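Local coordinates for protein carbon monoxide dehydrogenase (Thermococcus sp. AM4, PDB 6T7J) that probably catalyses the oxidation of carbon monoxide to carbon dioxide, here captured in a nickel-free form with a broken active-site iron-sulfur cluster, at residues T331-E335 / R399-H405; G13-T17 / K457-V463. All blocks are in the same frame, centred on the assembly; numbering follows the deposited sequence.

Interaction 1 (T331-E335 / R399-H405); sequences TGAVE and RPRDRVH
Arg399 and Glu335 form a buried salt bridge in which the guanidinium approaches side-on: NE of Arg399 gives a hydrogen bond to OE2 of Glu335 (3.0 Å) and NH1 of Arg399 one to OE1 of Glu335 (2.9 Å). The two planes lie 15° apart, both oxygens met on their syn sides. The chi3 bend (-62°) of the arginine turns NE and NH1 to the carboxylate. Outside the pair, OE1 also accepts from the backbone N of Asn263 and OE2 from NE2 of His356, while NH2 of Arg399 bonds the carbonyl of Lys258. Over one guanidinium face sits CB of Ala333, 3.5 Å from CZ of Arg399. O of Ala333 lies over a face too, at an angle too poor to bond NH1, and accepts from ND2 of Asn263 instead.

At the other end, N of His405 donates to O of Thr331 (2.9 Å, N-H...O 159°), and CA of Val404 adds a CA-H...O contact to it (3.2 Å). OG1 of Thr331 bonds O of Ala328, NE2 of His405 bonds Glu22, and O of Arg403 accepts from NZ of Lys26. Between the salt bridge and the His405 bond, Gly332 takes a positive phi just after helix 325-330; a side chain there would collide with O of Arg403. This is a helix-to-strand turn of a parallel alpha/beta domain, leading into strand 336-339 and braced by the loop after helix 381-395.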
ATOM      1  N   THR A 331     -27.060 -23.319  -6.458  1.00 57.08           N
ATOM      2  CA  THR A 331     -28.288 -23.613  -7.190  1.00 53.04           C
ATOM      3  C   THR A 331     -28.104 -24.806  -8.117  1.00 57.45           C
ATOM      4  O   THR A 331     -29.073 -25.507  -8.429  1.00 57.11           O
ATOM      5  CB  THR A 331     -28.742 -22.395  -7.998  1.00 57.14           C
ATOM      6  OG1 THR A 331     -27.795 -22.129  -9.041  1.00 50.64           O
ATOM      7  CG2 THR A 331     -28.877 -21.171  -7.104  1.00 48.32           C
ATOM      8  N   GLY A 332     -26.873 -25.055  -8.560  1.00 51.98           N
ATOM      9  CA  GLY A 332     -26.586 -26.152  -9.458  1.00 54.42           C
ATOM     10  C   GLY A 332     -26.832 -25.865 -10.920  1.00 53.43           C
ATOM     11  O   GLY A 332     -26.703 -26.778 -11.743  1.00 57.10           O
ATOM     12  N   ALA A 333     -27.169 -24.626 -11.275  1.00 53.08           N
ATOM     13  CA  ALA A 333     -27.542 -24.283 -12.641  1.00 57.38           C
ATOM     14  C   ALA A 333     -26.592 -23.284 -13.289  1.00 54.12           C
ATOM     15  O   ALA A 333     -26.900 -22.775 -14.372  1.00 60.32           O
ATOM     16  CB  ALA A 333     -28.973 -23.733 -12.676  1.00 50.99           C
ATOM     17  N   VAL A 334     -25.456 -22.990 -12.669  1.00 53.74           N
ATOM     18  CA  VAL A 334     -24.503 -22.031 -13.219  1.00 59.03           C
ATOM     19  C   VAL A 334     -23.502 -22.791 -14.081  1.00 55.68           C
ATOM     20  O   VAL A 334     -22.674 -23.550 -13.571  1.00 54.96           O
ATOM     21  CB  VAL A 334     -23.797 -21.235 -12.117  1.00 49.39           C
ATOM     22  CG1 VAL A 334     -22.697 -20.372 -12.713  1.00 43.77           C
ATOM     23  CG2 VAL A 334     -24.798 -20.371 -11.372  1.00 55.90           C
ATOM     24  N   GLU A 335     -23.578 -22.587 -15.397  1.00 54.58           N
ATOM     25  CA  GLU A 335     -22.615 -23.214 -16.293  1.00 54.48           C
ATOM     26  C   GLU A 335     -21.241 -22.575 -16.157  1.00 50.69           C
ATOM     27  O   GLU A 335     -20.218 -23.267 -16.223  1.00 46.27           O
ATOM     28  CB  GLU A 335     -23.105 -23.121 -17.735  1.00 52.93           C
ATOM     29  CG  GLU A 335     -24.008 -24.257 -18.140  1.00 51.74           C
ATOM     30  CD  GLU A 335     -25.348 -24.230 -17.432  1.00 59.54           C
ATOM     31  OE1 GLU A 335     -26.101 -23.249 -17.619  1.00 57.42           O
ATOM     32  OE2 GLU A 335     -25.648 -25.191 -16.689  1.00 51.60           O
ATOM     33  N   ARG A 399     -24.908 -30.090 -16.582  1.00 57.87           N
ATOM     34  CA  ARG A 399     -25.625 -29.596 -15.412  1.00 58.54           C
ATOM     35  C   ARG A 399     -26.312 -30.744 -14.686  1.00 57.49           C
ATOM     36  O   ARG A 399     -27.210 -31.376 -15.257  1.00 59.29           O
ATOM     37  CB  ARG A 399     -26.654 -28.545 -15.815  1.00 51.80           C
ATOM     38  CG  ARG A 399     -27.613 -28.183 -14.694  1.00 55.54           C
ATOM     39  CD  ARG A 399     -28.788 -27.374 -15.206  1.00 59.89           C
ATOM     40  NE  ARG A 399     -28.364 -26.102 -15.777  1.00 52.51           N
ATOM     41  CZ  ARG A 399     -29.160 -25.050 -15.928  1.00 52.43           C
ATOM     42  NH1 ARG A 399     -28.687 -23.930 -16.459  1.00 54.42           N
ATOM     43  NH2 ARG A 399     -30.429 -25.116 -15.548  1.00 49.86           N
ATOM     44  N   PRO A 400     -25.936 -31.047 -13.441  1.00 61.03           N
ATOM     45  CA  PRO A 400     -26.647 -32.094 -12.696  1.00 62.40           C
ATOM     46  C   PRO A 400     -28.061 -31.660 -12.353  1.00 64.09           C
ATOM     47  O   PRO A 400     -28.297 -31.074 -11.291  1.00 61.01           O
ATOM     48  CB  PRO A 400     -25.788 -32.276 -11.439  1.00 65.44           C
ATOM     49  CG  PRO A 400     -25.123 -30.949 -11.252  1.00 58.56           C
ATOM     50  CD  PRO A 400     -24.891 -30.395 -12.631  1.00 59.22           C
ATOM     51  N   ARG A 401     -29.007 -31.936 -13.255  1.00 63.30           N
ATOM     52  CA  ARG A 401     -30.385 -31.500 -13.051  1.00 65.28           C
ATOM     53  C   ARG A 401     -31.009 -32.121 -11.810  1.00 63.71           C
ATOM     54  O   ARG A 401     -31.973 -31.568 -11.271  1.00 64.98           O
ATOM     55  CB  ARG A 401     -31.226 -31.829 -14.285  1.00 66.22           C
ATOM     56  CG  ARG A 401     -30.824 -31.051 -15.527  1.00 66.59           C
ATOM     57  CD  ARG A 401     -31.976 -30.950 -16.518  1.00 73.90           C
ATOM     58  NE  ARG A 401     -31.688 -30.005 -17.593  1.00 72.98           N
ATOM     59  CZ  ARG A 401     -32.015 -28.717 -17.565  1.00 68.53           C
ATOM     60  NH1 ARG A 401     -31.709 -27.932 -18.589  1.00 67.67           N
ATOM     61  NH2 ARG A 401     -32.646 -28.210 -16.516  1.00 67.28           N
ATOM     62  N   ASP A 402     -30.476 -33.252 -11.341  1.00 65.87           N
ATOM     63  CA  ASP A 402     -30.962 -33.866 -10.112  1.00 66.71           C
ATOM     64  C   ASP A 402     -30.628 -33.037  -8.877  1.00 64.83           C
ATOM     65  O   ASP A 402     -31.300 -33.180  -7.851  1.00 68.74           O
ATOM     66  CB  ASP A 402     -30.376 -35.271  -9.965  1.00 64.50           C
ATOM     67  CG  ASP A 402     -28.872 -35.296 -10.162  1.00 66.06           C
ATOM     68  OD1 ASP A 402     -28.401 -34.789 -11.202  1.00 68.94           O
ATOM     69  OD2 ASP A 402     -28.160 -35.819  -9.280  1.00 72.77           O
ATOM     70  N   ARG A 403     -29.611 -32.178  -8.952  1.00 63.05           N
ATOM     71  CA  ARG A 403     -29.169 -31.371  -7.823  1.00 65.90           C
ATOM     72  C   ARG A 403     -29.426 -29.882  -8.042  1.00 66.39           C
ATOM     73  O   ARG A 403     -28.726 -29.037  -7.478  1.00 67.04           O
ATOM     74  CB  ARG A 403     -27.685 -31.607  -7.542  1.00 58.10           C
ATOM     75  CG  ARG A 403     -27.296 -33.066  -7.414  1.00 65.55           C
ATOM     76  CD  ARG A 403     -25.802 -33.250  -7.621  1.00 64.37           C
ATOM     77  NE  ARG A 403     -25.018 -32.440  -6.694  1.00 67.18           N
ATOM     78  CZ  ARG A 403     -23.750 -32.093  -6.891  1.00 66.34           C
ATOM     79  NH1 ARG A 403     -23.116 -31.352  -5.991  1.00 66.46           N
ATOM     80  NH2 ARG A 403     -23.115 -32.488  -7.987  1.00 67.36           N
ATOM     81  N   VAL A 404     -30.424 -29.545  -8.853  1.00 64.70           N
ATOM     82  CA  VAL A 404     -30.731 -28.158  -9.183  1.00 60.39           C
ATOM     83  C   VAL A 404     -31.870 -27.679  -8.294  1.00 65.30           C
ATOM     84  O   VAL A 404     -32.917 -28.332  -8.207  1.00 63.96           O
ATOM     85  CB  VAL A 404     -31.092 -28.005 -10.671  1.00 57.23           C
ATOM     86  CG1 VAL A 404     -31.787 -26.673 -10.917  1.00 51.34           C
ATOM     87  CG2 VAL A 404     -29.843 -28.123 -11.532  1.00 57.21           C
ATOM     88  N   HIS A 405     -31.663 -26.540  -7.631  1.00 65.37           N
ATOM     89  CA  HIS A 405     -32.705 -25.892  -6.833  1.00 56.04           C
ATOM     90  C   HIS A 405     -32.522 -24.385  -6.974  1.00 56.44           C
ATOM     91  O   HIS A 405     -31.694 -23.786  -6.281  1.00 62.85           O
ATOM     92  CB  HIS A 405     -32.648 -26.323  -5.372  1.00 58.13           C
ATOM     93  CG  HIS A 405     -33.635 -25.615  -4.495  1.00 63.47           C
ATOM     94  ND1 HIS A 405     -34.851 -26.164  -4.148  1.00 66.93           N
ATOM     95  CD2 HIS A 405     -33.588 -24.402  -3.898  1.00 58.63           C
ATOM     96  CE1 HIS A 405     -35.508 -25.321  -3.374  1.00 68.45           C
ATOM     97  NE2 HIS A 405     -34.765 -24.242  -3.208  1.00 58.63           N
TER

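Interaction 2 (G13-T17 / K457-V463); sequences GVSAT and KHNYSHV
Ser15 and His458 are bridged through backbone and side chain alike. The backbone bonds flank the serine: N of His458 donates to O of Val14 (3.1 Å, N-H...O 173°), and N of Ala16 donates to O of His458 (2.8 Å), the second bond less straight at the hydrogen (142°) but nearly in line with its acceptor's C=O. Together they make a single beta bridge. OG of Ser15 stands at the edge of the imidazole, 3.1 Å from ND1 of His458; either atom could be the donor. With chi1 at 159°, OG lies anti to the serine's own N and beside its carbonyl carbon, from where it also accepts from N of Thr17 (3.0 Å), an ST turn, and from OG1 of Thr17. Replacing Ser15 with alanine would probably leave ND1 of His458 without this partner and free the Thr17 turn from its side-chain tether.

Farther out, the extended Lys457 chain runs alongside the loop, its CE 3.2 Å from O of Gly13 and 3.4 Å from O of Ser15. The methyl of Ala16 rests on the start of the helix, 3.6 Å from CA of Tyr460 and near the tyrosine ring edge. CG2 of Thr17 touches ND2 of Asn459, whose amide nitrogen lies over a face of the His458 ring toward its rim; OD1 of Asn459 is held by Asn452, and this side chain lies about 9 Å from the broken iron-sulfur cluster.

The contact thus lays the loop before helix 20-30 along the residues leading into helix 460-471, with Ala16 reaching its first turn. Val20 of helix 20-30 packs on both Ser15 and His458, and Met488 of helix 480-489 meets Thr17 and Asn459.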
ATOM      1  N   GLY A  13     -32.984 -17.403  10.244  1.00 72.86           N
ATOM      2  CA  GLY A  13     -32.760 -16.012  10.585  1.00 74.52           C
ATOM      3  C   GLY A  13     -31.439 -15.479  10.074  1.00 71.63           C
ATOM      4  O   GLY A  13     -30.948 -14.450  10.550  1.00 69.43           O
ATOM      5  N   VAL A  14     -30.856 -16.169   9.092  1.00 60.98           N
ATOM      6  CA  VAL A  14     -29.532 -15.790   8.609  1.00 59.31           C
ATOM      7  C   VAL A  14     -29.596 -14.586   7.674  1.00 56.69           C
ATOM      8  O   VAL A  14     -28.639 -13.805   7.604  1.00 57.16           O
ATOM      9  CB  VAL A  14     -28.852 -16.991   7.925  1.00 62.43           C
ATOM     10  CG1 VAL A  14     -29.521 -17.307   6.598  1.00 63.39           C
ATOM     11  CG2 VAL A  14     -27.371 -16.719   7.717  1.00 50.64           C
ATOM     12  N   SER A  15     -30.702 -14.397   6.955  1.00 53.75           N
ATOM     13  CA  SER A  15     -30.737 -13.408   5.890  1.00 52.22           C
ATOM     14  C   SER A  15     -32.119 -12.774   5.808  1.00 56.39           C
ATOM     15  O   SER A  15     -33.092 -13.267   6.384  1.00 59.13           O
ATOM     16  CB  SER A  15     -30.359 -14.034   4.545  1.00 54.70           C
ATOM     17  OG  SER A  15     -30.837 -13.251   3.466  1.00 55.52           O
ATOM     18  N   ALA A  16     -32.187 -11.670   5.066  1.00 54.75           N
ATOM     19  CA  ALA A  16     -33.421 -10.930   4.856  1.00 49.47           C
ATOM     20  C   ALA A  16     -33.933 -11.021   3.425  1.00 52.75           C
ATOM     21  O   ALA A  16     -34.979 -10.439   3.118  1.00 59.13           O
ATOM     22  CB  ALA A  16     -33.227  -9.459   5.239  1.00 51.67           C
ATOM     23  N   THR A  17     -33.228 -11.719   2.544  1.00 52.29           N
ATOM     24  CA  THR A  17     -33.666 -11.927   1.172  1.00 57.22           C
ATOM     25  C   THR A  17     -34.090 -13.378   0.991  1.00 57.04           C
ATOM     26  O   THR A  17     -33.404 -14.297   1.450  1.00 55.77           O
ATOM     27  CB  THR A  17     -32.562 -11.568   0.174  1.00 52.63           C
ATOM     28  OG1 THR A  17     -31.340 -12.209   0.556  1.00 55.31           O
ATOM     29  CG2 THR A  17     -32.345 -10.064   0.144  1.00 54.71           C
ATOM     30  N   LYS A 457     -26.871  -9.620  10.090  1.00 51.45           N
ATOM     31  CA  LYS A 457     -27.878 -10.335   9.315  1.00 52.13           C
ATOM     32  C   LYS A 457     -27.851  -9.879   7.860  1.00 53.00           C
ATOM     33  O   LYS A 457     -27.796  -8.680   7.571  1.00 51.73           O
ATOM     34  CB  LYS A 457     -29.266 -10.120   9.917  1.00 53.66           C
ATOM     35  CG  LYS A 457     -30.346 -10.962   9.259  1.00 52.06           C
ATOM     36  CD  LYS A 457     -31.640 -10.950  10.048  1.00 50.60           C
ATOM     37  CE  LYS A 457     -32.643 -11.928   9.457  1.00 59.81           C
ATOM     38  NZ  LYS A 457     -33.855 -12.079  10.310  1.00 73.12           N
ATOM     39  N   HIS A 458     -27.895 -10.847   6.946  1.00 50.25           N
ATOM     40  CA  HIS A 458     -27.629 -10.583   5.536  1.00 51.08           C
ATOM     41  C   HIS A 458     -28.714  -9.699   4.929  1.00 51.76           C
ATOM     42  O   HIS A 458     -29.891 -10.076   4.891  1.00 49.92           O
ATOM     43  CB  HIS A 458     -27.514 -11.898   4.771  1.00 51.51           C
ATOM     44  CG  HIS A 458     -27.302 -11.720   3.301  1.00 50.90           C
ATOM     45  ND1 HIS A 458     -28.161 -12.241   2.357  1.00 50.71           N
ATOM     46  CD2 HIS A 458     -26.334 -11.071   2.612  1.00 52.56           C
ATOM     47  CE1 HIS A 458     -27.729 -11.923   1.149  1.00 50.26           C
ATOM     48  NE2 HIS A 458     -26.622 -11.214   1.277  1.00 53.80           N
ATOM     49  N   ASN A 459     -28.305  -8.518   4.461  1.00 49.29           N
ATOM     50  CA  ASN A 459     -29.162  -7.540   3.797  1.00 49.06           C
ATOM     51  C   ASN A 459     -30.233  -6.968   4.719  1.00 53.00           C
ATOM     52  O   ASN A 459     -31.024  -6.124   4.289  1.00 55.91           O
ATOM     53  CB  ASN A 459     -29.820  -8.144   2.553  1.00 46.57           C
ATOM     54  CG  ASN A 459     -28.847  -8.315   1.402  1.00 46.92           C
ATOM     55  OD1 ASN A 459     -27.816  -7.645   1.340  1.00 44.59           O
ATOM     56  ND2 ASN A 459     -29.173  -9.215   0.484  1.00 47.62           N
ATOM     57  N   TYR A 460     -30.265  -7.394   5.986  1.00 52.43           N
ATOM     58  CA  TYR A 460     -31.298  -6.896   6.890  1.00 50.96           C
ATOM     59  C   TYR A 460     -31.125  -5.410   7.174  1.00 48.18           C
ATOM     60  O   TYR A 460     -32.102  -4.653   7.152  1.00 49.77           O
ATOM     61  CB  TYR A 460     -31.301  -7.686   8.199  1.00 50.40           C
ATOM     62  CG  TYR A 460     -32.366  -7.215   9.168  1.00 49.22           C
ATOM     63  CD1 TYR A 460     -33.697  -7.569   8.992  1.00 51.55           C
ATOM     64  CD2 TYR A 460     -32.043  -6.401  10.247  1.00 51.82           C
ATOM     65  CE1 TYR A 460     -34.676  -7.133   9.867  1.00 52.22           C
ATOM     66  CE2 TYR A 460     -33.016  -5.961  11.128  1.00 52.56           C
ATOM     67  CZ  TYR A 460     -34.329  -6.330  10.932  1.00 47.52           C
ATOM     68  OH  TYR A 460     -35.300  -5.897  11.803  1.00 59.63           O
ATOM     69  N   SER A 461     -29.896  -4.972   7.449  1.00 47.15           N
ATOM     70  CA  SER A 461     -29.693  -3.566   7.782  1.00 50.77           C
ATOM     71  C   SER A 461     -29.913  -2.672   6.567  1.00 53.20           C
ATOM     72  O   SER A 461     -30.518  -1.602   6.689  1.00 56.13           O
ATOM     73  CB  SER A 461     -28.303  -3.357   8.380  1.00 45.44           C
ATOM     74  OG  SER A 461     -28.265  -3.790   9.730  1.00 47.88           O
ATOM     75  N   HIS A 462     -29.455  -3.101   5.387  1.00 44.03           N
ATOM     76  CA  HIS A 462     -29.725  -2.357   4.160  1.00 57.06           C
ATOM     77  C   HIS A 462     -31.210  -2.025   4.035  1.00 60.22           C
ATOM     78  O   HIS A 462     -31.609  -0.850   3.999  1.00 60.00           O
ATOM     79  CB  HIS A 462     -29.264  -3.168   2.943  1.00 48.76           C
ATOM     80  CG  HIS A 462     -27.776  -3.264   2.794  1.00 50.40           C
ATOM     81  ND1 HIS A 462     -26.943  -2.169   2.877  1.00 53.65           N
ATOM     82  CD2 HIS A 462     -26.975  -4.328   2.551  1.00 47.94           C
ATOM     83  CE1 HIS A 462     -25.692  -2.555   2.697  1.00 48.60           C
ATOM     84  NE2 HIS A 462     -25.684  -3.861   2.499  1.00 48.02           N
ATOM     85  N   VAL A 463     -32.047  -3.065   4.000  1.00 54.29           N
ATOM     86  CA  VAL A 463     -33.465  -2.871   3.724  1.00 55.95           C
ATOM     87  C   VAL A 463     -34.158  -2.176   4.890  1.00 51.01           C
ATOM     88  O   VAL A 463     -35.023  -1.319   4.683  1.00 52.01           O
ATOM     89  CB  VAL A 463     -34.136  -4.213   3.380  1.00 57.12           C
ATOM     90  CG1 VAL A 463     -33.937  -5.226   4.493  1.00 59.25           C
ATOM     91  CG2 VAL A 463     -35.605  -4.000   3.138  1.00 59.05           C
TER

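How the interactions relate
The centres of interactions 1 and 2 are 25 Å apart and their nearest atoms about 11 Å, so they do not touch. Along the chain, interaction 1 is nested within the long loop closed by interaction 2. Each belongs to a different six-stranded parallel sheet region: 331-335 leads into strand 336-339 of one, whereas helix 460-471 joins strands 444-448 and 474-478 of the other. Helix 20-30 is their common neighbour, with Leu23 and Lys26 packing beside interaction 1 and Val20 and Ile24 beside interaction 2. The N-terminal part of the chain therefore spans both alpha/beta regions, interaction 2 being centred 18 Å and interaction 1 29 Å from the centre of the chain.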